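Local coordinates for Lmo2184 protein (Listeria monocytogenes serovar 1/2a, PDB 5JOQ) that probably serves as the heme-binding, membrane-attached lipoprotein of an ABC importer, handing iron-containing cargo to its transporter, at residues T99-A102 and D103-G107; V235-M238 and F239-F243; D247-K250 and H251-A254; L280-M283 and E284-L287. All coordinates share one frame; numbering follows the deposited sequence. Where two conformers were deposited one is given.

Followed from the N terminus, the four contacts come in series; none nests within or crosses another, and each is local, closing a helical turn or a short bend and no long loop. Interaction 1 opens helix 101-110, in the beta-alpha-beta unit of strands 93-97 and 115-118. Interaction 2 lies on helix 233-245, and interaction 3 covers the next short helix and the bend after it. These two touch, F243 CZ lying 3.4 Å from W249 CG. Interaction 4, on helix 276-288, sits across the chain's centre from interaction 1, their centres about 32 Å apart. Between subunits, D103 of interaction 1 pairs with K237 of interaction 2.

Interaction 1: residues T99-A102 and D103-G107; sequences TLEA and DLKSG
The carboxylate of E101 is met from above its plane by the ammonium of K105: NZ lies 3.3 Å from OE2, in a salt bridge whose NZ stands 47° out of that plane. The other oxygen, OE1, pairs with K98, so two lysines hold this flat group from different atoms. The carboxylate of D103 has the methyl CD1 of L100 near one oxygen, 3.8 Å from OD2, and the same OD2 is salt-bridged to K237 of a neighbouring subunit. E101 stands fully extended, its CG anti to the backbone N (chi1 180°), and K105 runs beside it in the same direction before bending at chi3 to bring NZ back over the carboxylate. A glutamate four residues ahead of a lysine suits such a pairing, since one turn brings both onto one face, here against F117 of strand 115-118.

This is the first turn of helix 101-110, the crossover helix of a beta-alpha-beta unit between the parallel strands 93-97 and 115-118. L104 N bonds to L100 O at 3.0 Å, and K105 N to E101 O at 2.9 Å. On another face L104 CD1 packs on L100 CB at 3.9 Å, an apolar i to i+4 contact. Water also joins in: one molecule takes the N-H of D103 and donates to T99 O, while another links S106 N to A102 O, which also accepts from N258 of the neighbouring subunit.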
# COMPACT_ATOMS: atom_id res chain seq x y z
N THR A 99 -6.04 5.44 20.88
CA THR A 99 -5.70 6.19 19.67
C THR A 99 -6.84 6.20 18.67
O THR A 99 -6.96 7.14 17.87
CB THR A 99 -4.40 5.61 19.08
OG1 THR A 99 -3.30 5.88 19.99
CG2 THR A 99 -4.10 6.23 17.67
N LEU A 100 -7.72 5.20 18.71
CA LEU A 100 -8.91 5.16 17.88
C LEU A 100 -10.17 5.72 18.54
O LEU A 100 -11.22 5.73 17.91
CB LEU A 100 -9.19 3.71 17.43
CG LEU A 100 -8.54 3.35 16.09
CD1 LEU A 100 -9.22 4.13 14.91
CD2 LEU A 100 -7.04 3.63 16.13
N GLU A 101 -10.09 6.21 19.78
CA GLU A 101 -11.30 6.59 20.50
C GLU A 101 -12.05 7.72 19.79
O GLU A 101 -13.28 7.67 19.65
CB GLU A 101 -10.94 6.99 21.94
CG GLU A 101 -12.16 7.40 22.72
CD GLU A 101 -11.84 7.64 24.20
OE1 GLU A 101 -10.65 7.70 24.56
OE2 GLU A 101 -12.78 7.79 24.98
N ALA A 102 -11.34 8.73 19.34
CA ALA A 102 -11.98 9.86 18.71
C ALA A 102 -12.74 9.42 17.48
O ALA A 102 -13.82 9.90 17.21
CB ALA A 102 -10.98 10.95 18.39
N ASP A 103 -12.16 8.52 16.71
CA ASP A 103 -12.82 8.00 15.55
C ASP A 103 -14.03 7.11 15.79
O ASP A 103 -15.02 7.22 15.10
CB ASP A 103 -11.84 7.20 14.70
CG ASP A 103 -10.83 8.07 14.00
OD1 ASP A 103 -10.99 9.29 14.03
OD2 ASP A 103 -9.87 7.52 13.44
N LEU A 104 -13.93 6.21 16.76
CA LEU A 104 -14.97 5.21 17.00
C LEU A 104 -15.95 5.34 18.15
O LEU A 104 -16.94 4.63 18.16
CB LEU A 104 -14.30 3.85 17.15
CG LEU A 104 -13.21 3.47 16.17
CD1 LEU A 104 -12.61 2.10 16.46
CD2 LEU A 104 -13.78 3.53 14.77
N LYS A 105 -15.69 6.22 19.09
CA LYS A 105 -16.54 6.29 20.25
C LYS A 105 -18.01 6.58 19.95
O LYS A 105 -18.87 5.92 20.49
CB LYS A 105 -16.02 7.33 21.24
CG LYS A 105 -16.93 7.51 22.43
CD LYS A 105 -16.25 8.16 23.61
CE LYS A 105 -15.56 9.44 23.20
NZ LYS A 105 -14.98 10.12 24.39
N SER A 106 -18.28 7.54 19.08
CA SER A 106 -19.67 7.89 18.79
C SER A 106 -20.44 6.72 18.19
O SER A 106 -21.60 6.48 18.55
CB SER A 106 -19.74 9.07 17.82
OG SER A 106 -19.07 10.19 18.34
N GLY A 107 -19.83 6.01 17.24
CA GLY A 107 -20.51 4.87 16.63
C GLY A 107 -20.91 3.82 17.64
O GLY A 107 -22.05 3.34 17.64
O HOH W 1 -9.27 8.41 16.75
O HOH W 2 -16.51 9.45 17.94

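Interaction 2: residues V235-M238 and F239-F243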
# COMPACT_ATOMS: atom_id res chain seq x y z
N VAL A 235 7.57 -0.49 -1.24
CA VAL A 235 7.28 0.94 -1.32
C VAL A 235 8.23 1.71 -0.42
O VAL A 235 8.75 2.78 -0.79
CB VAL A 235 5.82 1.22 -0.93
CG1 VAL A 235 5.61 2.70 -0.78
CG2 VAL A 235 4.84 0.61 -1.96
N VAL A 236 8.48 1.20 0.78
CA VAL A 236 9.35 1.88 1.72
C VAL A 236 10.77 2.04 1.14
O VAL A 236 11.41 3.03 1.38
CB VAL A 236 9.37 1.17 3.08
CG1 VAL A 236 10.41 1.80 4.00
CG2 VAL A 236 7.98 1.22 3.71
N LYS A 237 11.23 1.05 0.40
CA LYS A 237 12.54 1.13 -0.21
C LYS A 237 12.59 2.30 -1.19
O LYS A 237 13.54 3.02 -1.25
CB LYS A 237 12.94 -0.16 -0.90
CG LYS A 237 14.35 -0.14 -1.46
CD LYS A 237 15.36 0.35 -0.44
CE LYS A 237 16.75 0.47 -1.04
NZ LYS A 237 17.79 0.99 -0.12
N MET A 238 11.53 2.47 -1.95
CA MET A 238 11.42 3.54 -2.90
C MET A 238 11.49 4.88 -2.15
O MET A 238 12.15 5.80 -2.57
CB MET A 238 10.08 3.37 -3.63
CG MET A 238 9.72 4.37 -4.69
SD MET A 238 8.36 3.80 -5.73
CE MET A 238 7.01 3.64 -4.58
N PHE A 239 10.83 4.95 -1.00
CA PHE A 239 10.85 6.16 -0.20
C PHE A 239 12.28 6.43 0.25
O PHE A 239 12.71 7.54 0.27
CB PHE A 239 9.97 6.05 1.04
CG PHE A 239 8.49 6.00 0.78
CD1 PHE A 239 7.94 6.30 -0.46
CD2 PHE A 239 7.64 5.67 1.81
CE1 PHE A 239 6.57 6.24 -0.64
CE2 PHE A 239 6.28 5.62 1.63
CZ PHE A 239 5.75 5.91 0.41
N ASP A 240 13.00 5.37 0.61
CA ASP A 240 14.39 5.48 1.07
C ASP A 240 15.24 6.15 -0.00
O ASP A 240 16.05 7.04 0.29
CB ASP A 240 14.96 4.10 1.42
CG ASP A 240 16.48 4.14 1.72
OD1 ASP A 240 16.87 4.82 2.68
OD2 ASP A 240 17.25 3.55 0.93
N GLU A 241 15.09 5.71 -1.26
CA GLU A 241 15.82 6.38 -2.34
C GLU A 241 15.43 7.85 -2.46
O GLU A 241 16.27 8.69 -2.79
CB GLU A 241 15.57 5.69 -3.69
CG GLU A 241 15.96 4.25 -3.76
CD GLU A 241 17.47 4.00 -3.70
OE1 GLU A 241 18.31 4.90 -3.94
OE2 GLU A 241 17.80 2.83 -3.45
N GLU A 242 14.15 8.17 -2.25
CA GLU A 242 13.74 9.57 -2.41
C GLU A 242 14.35 10.44 -1.31
O GLU A 242 14.83 11.55 -1.58
CB GLU A 242 12.21 9.66 -2.39
CG GLU A 242 11.70 11.05 -2.89
CD GLU A 242 11.87 12.21 -1.86
OE1 GLU A 242 11.77 11.98 -0.63
OE2 GLU A 242 12.07 13.37 -2.30
N PHE A 243 14.37 9.93 -0.08
CA PHE A 243 14.91 10.68 1.07
C PHE A 243 16.33 11.16 0.81
O PHE A 243 16.65 12.33 1.07
CB PHE A 243 14.84 9.76 2.30
CG PHE A 243 14.84 10.46 3.66
CD1 PHE A 243 13.63 10.82 4.28
CD2 PHE A 243 16.02 10.62 4.37
CE1 PHE A 243 13.62 11.40 5.58
CE2 PHE A 243 16.02 11.19 5.67
CZ PHE A 243 14.83 11.58 6.27
O HOH W 3 19.83 2.03 -2.23
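V235 and F239 lie side by side and point the same way, one turn apart on the alpha-helix 233-245, while K237 meets D240 and E241 on another face in an i to i+3 and i to i+4 salt-bridge network. The valine offers its CG1 methyl over a face of the phenylalanine ring, a CH-pi contact with CG1 3.8 Å from the ring centroid and 28° off the normal. F239 suits this place because a flat ring can accept a methyl on its face; its other neighbours include V175 and P176. The carbonyl oxygen of V235 also lies above the ring, displaced toward its rim, and accepts the N-H of F239, with 3.0 Å between F239 N and V235 O.

K237 is long enough to serve two acids. Its CG sits opposite the backbone N (chi1 -176°), and a bend at chi2 swings the chain alongside D240, while E241 is crossed at a slant. NZ bonds to D240 OD2 at 2.8 Å, approaching OD2 on the anti side and 31° out of the carboxylate plane; its link to E241 OE2 is long, 3.8 Å. R226 takes the other oxygen of D240, K244 pairs with E241 OE1, and D103 of a neighbouring subunit shares the NZ of K237. This mixture of charges probably keeps both acids ionised in a largely buried setting. One water spans the wider gap, accepting from K237 NZ at 3.1 Å and donating to E241 OE2 at a notably short 2.5 Å.

Interaction 3: residues D247-K250 and H251-A254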
# COMPACT_ATOMS: atom_id res chain seq x y z
N ASP A 247 16.70 17.70 -0.97
CA ASP A 247 17.41 18.78 -0.27
C ASP A 247 16.96 18.92 1.17
O ASP A 247 17.74 19.32 2.04
CB ASP A 247 17.22 20.10 -0.98
CG ASP A 247 18.05 20.19 -2.27
OD1 ASP A 247 19.13 19.57 -2.33
OD2 ASP A 247 17.62 20.86 -3.18
N ILE A 248 15.70 18.62 1.42
CA ILE A 248 15.13 18.76 2.73
C ILE A 248 15.85 17.91 3.79
O ILE A 248 15.97 18.35 4.89
CB ILE A 248 13.64 18.36 2.73
CG1 ILE A 248 12.85 19.21 1.72
CG2 ILE A 248 13.02 18.51 4.10
CD1 ILE A 248 12.92 20.67 2.03
N TRP A 249 16.28 16.70 3.45
CA TRP A 249 16.93 15.80 4.41
C TRP A 249 18.38 15.39 4.16
O TRP A 249 19.08 14.98 5.08
CB TRP A 249 16.12 14.50 4.46
CG TRP A 249 14.67 14.64 4.79
CD1 TRP A 249 13.63 14.54 3.94
CD2 TRP A 249 14.10 14.91 6.07
NE1 TRP A 249 12.46 14.73 4.59
CE2 TRP A 249 12.72 14.96 5.91
CE3 TRP A 249 14.64 15.12 7.34
CZ2 TRP A 249 11.86 15.22 6.95
CZ3 TRP A 249 13.80 15.37 8.37
CH2 TRP A 249 12.41 15.41 8.18
N LYS A 250 18.81 15.49 2.91
CA LYS A 250 20.11 15.00 2.49
C LYS A 250 21.33 15.63 3.12
O LYS A 250 22.37 15.06 3.09
CB LYS A 250 20.24 14.87 0.99
CG LYS A 250 20.54 16.14 0.24
CD LYS A 250 20.83 15.77 -1.20
CE LYS A 250 21.17 16.97 -2.04
NZ LYS A 250 21.79 16.50 -3.31
N HIS A 251 21.20 16.81 3.65
CA HIS A 251 22.36 17.41 4.32
C HIS A 251 22.40 17.11 5.82
O HIS A 251 23.34 17.55 6.50
CB HIS A 251 22.41 18.90 4.03
CG HIS A 251 22.33 19.21 2.56
ND1 HIS A 251 23.42 19.16 1.73
CD2 HIS A 251 21.27 19.53 1.77
CE1 HIS A 251 23.06 19.43 0.49
NE2 HIS A 251 21.75 19.67 0.49
N PHE A 252 21.45 16.32 6.34
CA PHE A 252 21.61 15.79 7.71
C PHE A 252 22.83 14.88 7.79
O PHE A 252 23.02 14.01 6.95
CB PHE A 252 20.40 14.97 8.12
CG PHE A 252 19.19 15.79 8.54
CD1 PHE A 252 18.59 16.66 7.65
CD2 PHE A 252 18.64 15.62 9.81
CE1 PHE A 252 17.45 17.40 8.02
CE2 PHE A 252 17.50 16.34 10.21
CZ PHE A 252 16.90 17.23 9.32
N ASP A 253 23.61 15.03 8.87
CA ASP A 253 24.74 14.11 9.09
C ASP A 253 24.30 12.64 9.12
O ASP A 253 25.03 11.76 8.65
CB ASP A 253 25.47 14.43 10.41
CG ASP A 253 26.42 15.59 10.29
OD1 ASP A 253 26.52 16.19 9.22
OD2 ASP A 253 27.10 15.91 11.28
N ALA A 254 23.14 12.36 9.72
CA ALA A 254 22.65 10.97 9.77
C ALA A 254 22.53 10.38 8.38
O ALA A 254 22.80 9.19 8.17
CB ALA A 254 21.29 10.91 10.46
O HOH W 4 19.07 18.51 4.40
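Aromatic packing brings W249 and F252 together: their side chains run the same way, and CE3 of W249 lies over a face of the F252 ring, 3.7 Å from CZ. The W249 six-membered ring and the F252 ring are oblique, with planes at 46°. Large rings suit this spot, where F252 also meets L216 and I224, and W249 stacks on F243 of helix 233-245.

A second ring contact is made by H251. K250 puts its CG between its backbone N and carbonyl carbon (chi1 80°), and the aliphatic chain then runs along the imidazole, CG standing 3.9 Å from the ring centroid in a CH-pi contact. At the ring's edge lies D247 O, 3.5 Å from CD2.

Of the hydrogen bonds, F252 N reaches W249 O at 3.0 Å, closing the turn that leads from the weakly bonded helix 247-250 to F252, the N-cap position of helix 253-256. The donor comes from above the carbonyl plane. A water accepts from H251 N and donates to D247 O.

The chemistry thus divides the bend: buried rings join it to strands 168-173 and 223-227, while lysine and histidine, better suited to solvent, occupy its outer side.

Interaction 4: residues L280-M283 and E284-L287; sequences LKEM and EKML
E284, K285, M286 and L287 each send a backbone N-H to the carbonyl four residues earlier, the regular i to i+4 pattern of an alpha-helix, with L287 N 3.0 Å from M283 O. The side chains sort themselves onto separate faces. On the apolar one M283 and L287 cross at an angle: M283 CG lies 4.1 Å from L287 CD1, and SD is the same distance from L287 CG. M283 has its CG anti to the backbone N (chi1 -176°) and then turns at both chi2 and chi3, which folds the flexible thioether back so that it can fit among V192, A195 and L225. Methionine suits such a place because its unbranched chain adapts to the shape of its neighbours. M286 curls its own terminal methyl toward the preceding turn: CE is 3.5 Å from E282 O and 4.3 Å from M283 SD.

On the polar face E282 and K285 cross at a slant, i to i+3, and OE1 forms a salt bridge with NZ at 3.6 Å. The stronger partner of this ammonium is E84 of a neighbouring subunit, so the lysine, with its long extended chain, turns an intrahelical pair into part of a subunit contact. E284 stretches out to a weak hydrogen bond with N160 of helix 140-161.

The whole is an amphipathic helix, 276-288, close to the C terminus, whose apolar side packs against helices 140-161 and 187-194 and strand 223-227 while charged residues occupy other faces.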
# COMPACT_ATOMS: atom_id res chain seq x y z
N LEU A 280 11.79 -3.93 21.17
CA LEU A 280 12.80 -3.25 21.98
C LEU A 280 14.19 -3.82 21.73
O LEU A 280 15.18 -3.08 21.73
CB LEU A 280 12.43 -3.36 23.46
CG LEU A 280 13.18 -2.45 24.42
CD1 LEU A 280 13.01 -0.99 24.02
CD2 LEU A 280 12.70 -2.70 25.87
N LYS A 281 14.30 -5.13 21.51
CA LYS A 281 15.60 -5.73 21.25
C LYS A 281 16.14 -5.31 19.88
O LYS A 281 17.36 -5.13 19.70
CB LYS A 281 15.50 -7.25 21.30
CG LYS A 281 15.24 -7.82 22.68
CD LYS A 281 15.01 -9.36 22.65
CE LYS A 281 14.27 -9.83 23.93
NZ LYS A 281 13.36 -11.01 23.72
N GLU A 282 15.26 -5.23 18.88
CA GLU A 282 15.67 -4.73 17.58
C GLU A 282 16.06 -3.25 17.67
O GLU A 282 17.04 -2.82 17.04
CB GLU A 282 14.53 -4.97 16.57
CG GLU A 282 14.93 -4.92 15.14
CD GLU A 282 16.07 -5.88 14.83
OE1 GLU A 282 16.08 -7.05 15.33
OE2 GLU A 282 16.99 -5.42 14.14
N MET A 283 15.36 -2.48 18.51
CA MET A 283 15.72 -1.08 18.70
C MET A 283 17.12 -0.95 19.28
O MET A 283 17.91 -0.11 18.83
CB MET A 283 14.70 -0.39 19.61
CG MET A 283 14.96 1.10 19.79
SD MET A 283 14.75 2.07 18.30
CE MET A 283 12.98 1.90 17.95
N GLU A 284 17.45 -1.80 20.25
CA GLU A 284 18.77 -1.75 20.85
C GLU A 284 19.86 -2.04 19.82
O GLU A 284 20.92 -1.41 19.83
CB GLU A 284 18.84 -2.74 22.03
CG GLU A 284 20.13 -2.66 22.78
CD GLU A 284 20.30 -3.78 23.82
OE1 GLU A 284 19.31 -4.49 24.15
OE2 GLU A 284 21.45 -3.93 24.29
N LYS A 285 19.59 -2.95 18.87
CA LYS A 285 20.57 -3.25 17.82
C LYS A 285 20.81 -2.04 16.93
O LYS A 285 21.96 -1.73 16.59
CB LYS A 285 20.10 -4.43 16.97
CG LYS A 285 20.18 -5.77 17.67
CD LYS A 285 19.74 -6.91 16.76
CE LYS A 285 19.46 -8.17 17.58
NZ LYS A 285 18.54 -9.10 16.87
N MET A 286 19.74 -1.35 16.54
CA MET A 286 19.87 -0.19 15.67
C MET A 286 20.58 0.97 16.35
O MET A 286 21.35 1.69 15.72
CB MET A 286 18.49 0.26 15.21
CG MET A 286 17.94 -0.58 14.07
SD MET A 286 16.29 -0.05 13.58
CE MET A 286 15.32 -0.53 14.98
N LEU A 287 20.29 1.20 17.64
CA LEU A 287 20.84 2.38 18.31
C LEU A 287 22.32 2.22 18.62
O LEU A 287 23.04 3.22 18.69
CB LEU A 287 20.07 2.65 19.61
CG LEU A 287 18.61 3.07 19.43
CD1 LEU A 287 18.04 3.57 20.80
CD2 LEU A 287 18.50 4.10 18.33